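Local coordinates for protein rhamnonate dehydratase (Gibberella zeae PH-1, PDB 3FXG) that probably catalyses the magnesium-dependent dehydration of L-rhamnonate, as a member of the enolase superfamily, at residues G328-H333 with F385-N390; P9-I14 with F100-D105. One frame throughout, in Å; residues are numbered along the deposited sequence.

Interaction 1 of 2, residues G328-H333 with F385-N390; sequences GPYSYH and FGLTIN
F385 packs its ring against Y330 and H333 at the start of helix 329-335, and the three make an aromatic cluster of two T-shaped (edge-to-face) pairs in the TIM-barrel domain of this enolase-superfamily fold, where it abuts the N-terminal antiparallel sheet. The tight part is here. Y330 presents an edge to one face of F385, its CD1 standing 3.5 Å above the centre of the phenyl plane, with the two planes at 88°. Y330 CE1 lies 3.6 Å from F385 CD2. F385 in turn gives its own edge to H333: CD1 sits 3.8 Å above the imidazole plane, shifted toward the rim, with the planes at 83°. One phenyl ring serves as face to one neighbour and edge to the other. With CG anti to its carbonyl carbon (chi1 -78°), the phenyl is set between Y330 and H333. The backbone F385 O lies 3.8 Å from P329 CB.

L387 makes the sparser side. Its CD2 meets P329 CG at 3.9 Å, the two side chains crossing at about a right angle, and its CD1 is 3.9 Å from Y330 OH; beyond L387 the loop runs away from the helix and becomes partly exposed. No hydrogen bond joins the two segments. Y330 OH and F385 N bond outside them, to T82 N of strand 78-84 and D142 of helix 128-148, whose L138 touches both rings; Y330 O is buried without a partner. H333 ND1 donates to P329 O at 3.1 Å, while H333 N reaches the same oxygen from the opposite face of the carbonyl plane.

Interaction 2 of 2, residues P9-I14 with F100-D105; sequences PKIKAI and FLIGAD
I11 exchanges two backbone hydrogen bonds with the turn that follows helix 86-101. Its N donates to A104 O at 2.8 Å and 163°, nearly in line with the carbonyl bond, and its O accepts from G103 N at 2.9 Å and a more bent 154°. The turn is a type II beta turn from L101 to A104, closed by A104 N to L101 O; G103 takes the positive-phi position, where a CB would jam against the preceding carbonyl oxygen.

At the outer end two waters bridge K10 NZ and D105 OD2, which stand 4.8 Å apart. One water donates to D105 OD2 at 2.6 Å and accepts a weak bond from K10 NZ; the other accepts from K10 NZ at 2.6 Å and gives a longer bond to D105 OD2. The lysine's bend at chi2 lays CD against D105 CA, and the bend at chi4 turns NZ to the waters. D105 OD2 also forms a salt bridge with R107.

Inward the packing turns apolar. I11 CD1 lies 4.1 Å from L101 CB, and I14, whose CG1 is anti to the backbone N (chi1 180°), brings CD1 to 3.5 Å from L101 CD1. Exposed I102 doubles back, CD1 lying 3.9 Å from A13 CA. L101 reaches on to L112 and I136, and I11 to L140, all on neighbouring helices. K12 and A13 both face E72 of strand 66-73 in a classic beta bulge. The turn docks just before it, at I11, where the first strand enters the antiparallel sheet of the enolase-superfamily N-terminal domain.

In the fold
Interaction 1 is wholly buried and its centre lies about 13 Å from the centre of the chain, whereas interaction 2 is partly exposed, its centre about 27 Å from that of the chain; the two centres are about 22 Å apart and the contacts do not touch. Helix 128-148 borders both, meeting Y330 and F385 in one and I11 and L101 in the other. The antiparallel N-terminal sheet is likewise shared: 9-14 opens its strand 11-19, and Y330 reaches strand 78-84. The chemistry differs with place. Ring packing with a proline-leucine contact beside it joins 328-333 to 385-390, while 9-14 and 100-105 combine backbone hydrogen bonds and bridging waters with aliphatic packing.

Interaction 1 of 2, residues G328-H333 with F385-N390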
loop_
_atom_site.group_PDB
_atom_site.type_symbol
_atom_site.label_atom_id
_atom_site.label_comp_id
_atom_site.label_asym_id
_atom_site.label_seq_id
_atom_site.Cartn_x
_atom_site.Cartn_y
_atom_site.Cartn_z
ATOM N N GLY A 328 -40.066 -4.535 -7.423
ATOM C CA GLY A 328 -41.067 -4.891 -8.419
ATOM C C GLY A 328 -40.673 -4.627 -9.868
ATOM O O GLY A 328 -39.503 -4.757 -10.219
ATOM N N PRO A 329 -41.630 -4.262 -10.739
ATOM C CA PRO A 329 -41.363 -3.983 -12.157
ATOM C C PRO A 329 -40.212 -3.010 -12.422
ATOM O O PRO A 329 -39.529 -3.111 -13.441
ATOM C CB PRO A 329 -42.699 -3.450 -12.655
ATOM C CG PRO A 329 -43.679 -4.250 -11.844
ATOM C CD PRO A 329 -43.075 -4.180 -10.457
ATOM N N TYR A 330 -40.001 -2.062 -11.517
ATOM C CA TYR A 330 -38.916 -1.104 -11.697
ATOM C C TYR A 330 -37.585 -1.845 -11.708
ATOM O O TYR A 330 -36.624 -1.412 -12.347
ATOM C CB TYR A 330 -38.938 -0.058 -10.582
ATOM C CG TYR A 330 -40.273 0.635 -10.462
ATOM C CD1 TYR A 330 -40.919 1.136 -11.593
ATOM C CD2 TYR A 330 -40.907 0.765 -9.227
ATOM C CE1 TYR A 330 -42.166 1.744 -11.499
ATOM C CE2 TYR A 330 -42.155 1.373 -9.123
ATOM C CZ TYR A 330 -42.778 1.857 -10.263
ATOM O OH TYR A 330 -44.020 2.439 -10.175
ATOM N N SER A 331 -37.530 -2.966 -10.997
ATOM C CA SER A 331 -36.318 -3.767 -10.960
ATOM C C SER A 331 -36.363 -4.867 -12.018
ATOM O O SER A 331 -35.333 -5.227 -12.584
ATOM C CB SER A 331 -36.117 -4.373 -9.568
ATOM O OG SER A 331 -37.292 -5.020 -9.116
ATOM N N TYR A 332 -37.553 -5.392 -12.308
ATOM C CA TYR A 332 -37.664 -6.450 -13.310
ATOM C C TYR A 332 -37.153 -5.984 -14.669
ATOM O O TYR A 332 -36.380 -6.683 -15.322
ATOM C CB TYR A 332 -39.118 -6.927 -13.459
ATOM C CG TYR A 332 -39.777 -7.329 -12.159
ATOM C CD1 TYR A 332 -39.014 -7.698 -11.051
ATOM C CD2 TYR A 332 -41.168 -7.335 -12.031
ATOM C CE1 TYR A 332 -39.613 -8.059 -9.853
ATOM C CE2 TYR A 332 -41.778 -7.698 -10.833
ATOM C CZ TYR A 332 -40.992 -8.056 -9.751
ATOM O OH TYR A 332 -41.576 -8.399 -8.555
ATOM N N HIS A 333 -37.582 -4.800 -15.092
ATOM C CA HIS A 333 -37.162 -4.278 -16.385
ATOM C C HIS A 333 -35.658 -4.056 -16.441
ATOM O O HIS A 333 -35.041 -4.176 -17.498
ATOM C CB HIS A 333 -37.898 -2.975 -16.705
ATOM C CG HIS A 333 -39.291 -3.178 -17.220
ATOM N ND1 HIS A 333 -40.331 -3.602 -16.420
ATOM C CD2 HIS A 333 -39.816 -3.003 -18.456
ATOM C CE1 HIS A 333 -41.437 -3.674 -17.140
ATOM N NE2 HIS A 333 -41.152 -3.316 -18.378
ATOM N N PHE A 385 -43.638 0.770 -17.630
ATOM C CA PHE A 385 -43.398 -0.244 -16.612
ATOM C C PHE A 385 -44.585 -1.197 -16.500
ATOM O O PHE A 385 -44.617 -2.066 -15.631
ATOM C CB PHE A 385 -43.087 0.411 -15.258
ATOM C CG PHE A 385 -41.676 0.939 -15.155
ATOM C CD1 PHE A 385 -40.589 0.070 -15.232
ATOM C CD2 PHE A 385 -41.432 2.301 -15.007
ATOM C CE1 PHE A 385 -39.282 0.548 -15.164
ATOM C CE2 PHE A 385 -40.125 2.793 -14.938
ATOM C CZ PHE A 385 -39.050 1.917 -15.017
ATOM N N GLY A 386 -45.552 -1.019 -17.395
ATOM C CA GLY A 386 -46.721 -1.886 -17.450
ATOM C C GLY A 386 -47.665 -1.959 -16.266
ATOM O O GLY A 386 -48.433 -2.916 -16.150
ATOM N N LEU A 387 -47.631 -0.959 -15.395
ATOM C CA LEU A 387 -48.507 -0.953 -14.230
ATOM C C LEU A 387 -49.703 -0.038 -14.456
ATOM O O LEU A 387 -49.548 1.117 -14.844
ATOM C CB LEU A 387 -47.734 -0.506 -12.989
ATOM C CG LEU A 387 -46.620 -1.453 -12.540
ATOM C CD1 LEU A 387 -45.775 -0.784 -11.468
ATOM C CD2 LEU A 387 -47.224 -2.747 -12.020
ATOM N N THR A 388 -50.897 -0.566 -14.213
ATOM C CA THR A 388 -52.119 0.202 -14.395
ATOM C C THR A 388 -52.761 0.478 -13.043
ATOM O O THR A 388 -53.061 -0.444 -12.282
ATOM C CB THR A 388 -53.115 -0.557 -15.283
ATOM O OG1 THR A 388 -53.471 -1.789 -14.650
ATOM C CG2 THR A 388 -52.491 -0.871 -16.625
ATOM N N ILE A 389 -52.965 1.754 -12.747
ATOM C CA ILE A 389 -53.553 2.157 -11.481
ATOM C C ILE A 389 -54.963 1.611 -11.286
ATOM O O ILE A 389 -55.806 1.675 -12.183
ATOM C CB ILE A 389 -53.570 3.697 -11.354
ATOM C CG1 ILE A 389 -52.132 4.221 -11.339
ATOM C CG2 ILE A 389 -54.303 4.113 -10.087
ATOM C CD1 ILE A 389 -52.019 5.730 -11.259
ATOM N N ASN A 390 -55.198 1.060 -10.103
ATOM C CA ASN A 390 -56.494 0.506 -9.740
ATOM C C ASN A 390 -57.455 1.671 -9.490
ATOM O O ASN A 390 -57.237 2.477 -8.588
ATOM C CB ASN A 390 -56.333 -0.347 -8.477
ATOM C CG ASN A 390 -57.650 -0.869 -7.946
ATOM O OD1 ASN A 390 -58.689 -0.745 -8.589
ATOM N ND2 ASN A 390 -57.609 -1.468 -6.761
#

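Interaction 2 of 2, residues P9-I14 with F100-D105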
loop_
_atom_site.group_PDB
_atom_site.type_symbol
_atom_site.label_atom_id
_atom_site.label_comp_id
_atom_site.label_asym_id
_atom_site.label_seq_id
_atom_site.Cartn_x
_atom_site.Cartn_y
_atom_site.Cartn_z
ATOM N N PRO A 9 -43.333 14.827 -27.387
ATOM C CA PRO A 9 -44.042 15.729 -26.474
ATOM C C PRO A 9 -43.188 16.128 -25.270
ATOM O O PRO A 9 -42.419 15.321 -24.749
ATOM C CB PRO A 9 -45.276 14.917 -26.076
ATOM C CG PRO A 9 -44.797 13.501 -26.165
ATOM C CD PRO A 9 -43.986 13.508 -27.442
ATOM N N LYS A 10 -43.317 17.382 -24.846
ATOM C CA LYS A 10 -42.573 17.898 -23.699
ATOM C C LYS A 10 -43.379 17.654 -22.423
ATOM O O LYS A 10 -44.552 17.292 -22.486
ATOM C CB LYS A 10 -42.340 19.403 -23.850
ATOM C CG LYS A 10 -41.510 19.821 -25.057
ATOM C CD LYS A 10 -40.073 19.341 -24.949
ATOM C CE LYS A 10 -39.136 20.218 -25.778
ATOM N NZ LYS A 10 -39.520 20.268 -27.215
ATOM N N ILE A 11 -42.748 17.852 -21.268
ATOM C CA ILE A 11 -43.436 17.675 -19.993
ATOM C C ILE A 11 -44.353 18.872 -19.779
ATOM O O ILE A 11 -43.917 20.024 -19.850
ATOM C CB ILE A 11 -42.449 17.599 -18.815
ATOM C CG1 ILE A 11 -41.596 16.333 -18.933
ATOM C CG2 ILE A 11 -43.215 17.622 -17.495
ATOM C CD1 ILE A 11 -40.459 16.272 -17.924
ATOM N N LYS A 12 -45.619 18.589 -19.507
ATOM C CA LYS A 12 -46.619 19.627 -19.301
ATOM C C LYS A 12 -46.904 19.890 -17.828
ATOM O O LYS A 12 -47.004 21.045 -17.405
ATOM C CB LYS A 12 -47.918 19.230 -20.007
ATOM C CG LYS A 12 -49.063 20.212 -19.818
ATOM C CD LYS A 12 -50.314 19.726 -20.532
ATOM C CE LYS A 12 -51.462 20.715 -20.373
ATOM N NZ LYS A 12 -52.675 20.290 -21.131
ATOM N N ALA A 13 -47.031 18.822 -17.048
ATOM C CA ALA A 13 -47.329 18.967 -15.633
ATOM C C ALA A 13 -46.879 17.775 -14.804
ATOM O O ALA A 13 -46.629 16.688 -15.330
ATOM C CB ALA A 13 -48.830 19.181 -15.446
ATOM N N ILE A 14 -46.767 17.997 -13.498
ATOM C CA ILE A 14 -46.386 16.943 -12.575
ATOM C C ILE A 14 -47.306 17.022 -11.364
ATOM O O ILE A 14 -47.568 18.103 -10.835
ATOM C CB ILE A 14 -44.907 17.070 -12.125
ATOM C CG1 ILE A 14 -44.562 15.938 -11.154
ATOM C CG2 ILE A 14 -44.665 18.419 -11.476
ATOM C CD1 ILE A 14 -43.068 15.766 -10.910
ATOM N N PHE A 100 -37.331 21.936 -12.688
ATOM C CA PHE A 100 -36.447 21.359 -13.699
ATOM C C PHE A 100 -37.201 20.539 -14.739
ATOM O O PHE A 100 -36.690 20.284 -15.832
ATOM C CB PHE A 100 -35.414 20.450 -13.030
ATOM C CG PHE A 100 -34.637 21.119 -11.940
ATOM C CD1 PHE A 100 -33.678 22.079 -12.240
ATOM C CD2 PHE A 100 -34.875 20.801 -10.606
ATOM C CE1 PHE A 100 -32.965 22.716 -11.227
ATOM C CE2 PHE A 100 -34.168 21.435 -9.586
ATOM C CZ PHE A 100 -33.212 22.394 -9.898
ATOM N N LEU A 101 -38.421 20.146 -14.400
ATOM C CA LEU A 101 -39.218 19.297 -15.275
ATOM C C LEU A 101 -40.181 19.966 -16.248
ATOM O O LEU A 101 -40.263 19.565 -17.407
ATOM C CB LEU A 101 -39.999 18.302 -14.417
ATOM C CG LEU A 101 -39.165 17.534 -13.388
ATOM C CD1 LEU A 101 -40.086 16.773 -12.452
ATOM C CD2 LEU A 101 -38.203 16.593 -14.100
ATOM N N ILE A 102 -40.924 20.968 -15.786
ATOM C CA ILE A 102 -41.898 21.620 -16.657
ATOM C C ILE A 102 -41.276 22.197 -17.924
ATOM O O ILE A 102 -40.330 22.981 -17.864
ATOM C CB ILE A 102 -42.661 22.746 -15.916
ATOM C CG1 ILE A 102 -43.240 22.217 -14.598
ATOM C CG2 ILE A 102 -43.790 23.270 -16.800
ATOM C CD1 ILE A 102 -44.128 20.998 -14.752
ATOM N N GLY A 103 -41.815 21.791 -19.072
ATOM C CA GLY A 103 -41.319 22.275 -20.350
ATOM C C GLY A 103 -40.132 21.512 -20.912
ATOM O O GLY A 103 -39.702 21.768 -22.038
ATOM N N ALA A 104 -39.605 20.565 -20.143
ATOM C CA ALA A 104 -38.448 19.783 -20.580
ATOM C C ALA A 104 -38.801 18.595 -21.465
ATOM O O ALA A 104 -39.930 18.108 -21.455
ATOM C CB ALA A 104 -37.663 19.292 -19.359
ATOM N N ASP A 105 -37.822 18.144 -22.243
ATOM C CA ASP A 105 -37.996 16.988 -23.112
ATOM C C ASP A 105 -37.758 15.805 -22.179
ATOM O O ASP A 105 -36.675 15.672 -21.612
ATOM C CB ASP A 105 -36.939 16.988 -24.223
ATOM C CG ASP A 105 -37.198 15.927 -25.282
ATOM O OD1 ASP A 105 -37.505 14.771 -24.918
ATOM O OD2 ASP A 105 -37.087 16.248 -26.483
HETATM O O HOH W 1 -36.692 18.704 -27.316
HETATM O O HOH W 2 -39.500 17.724 -27.874
#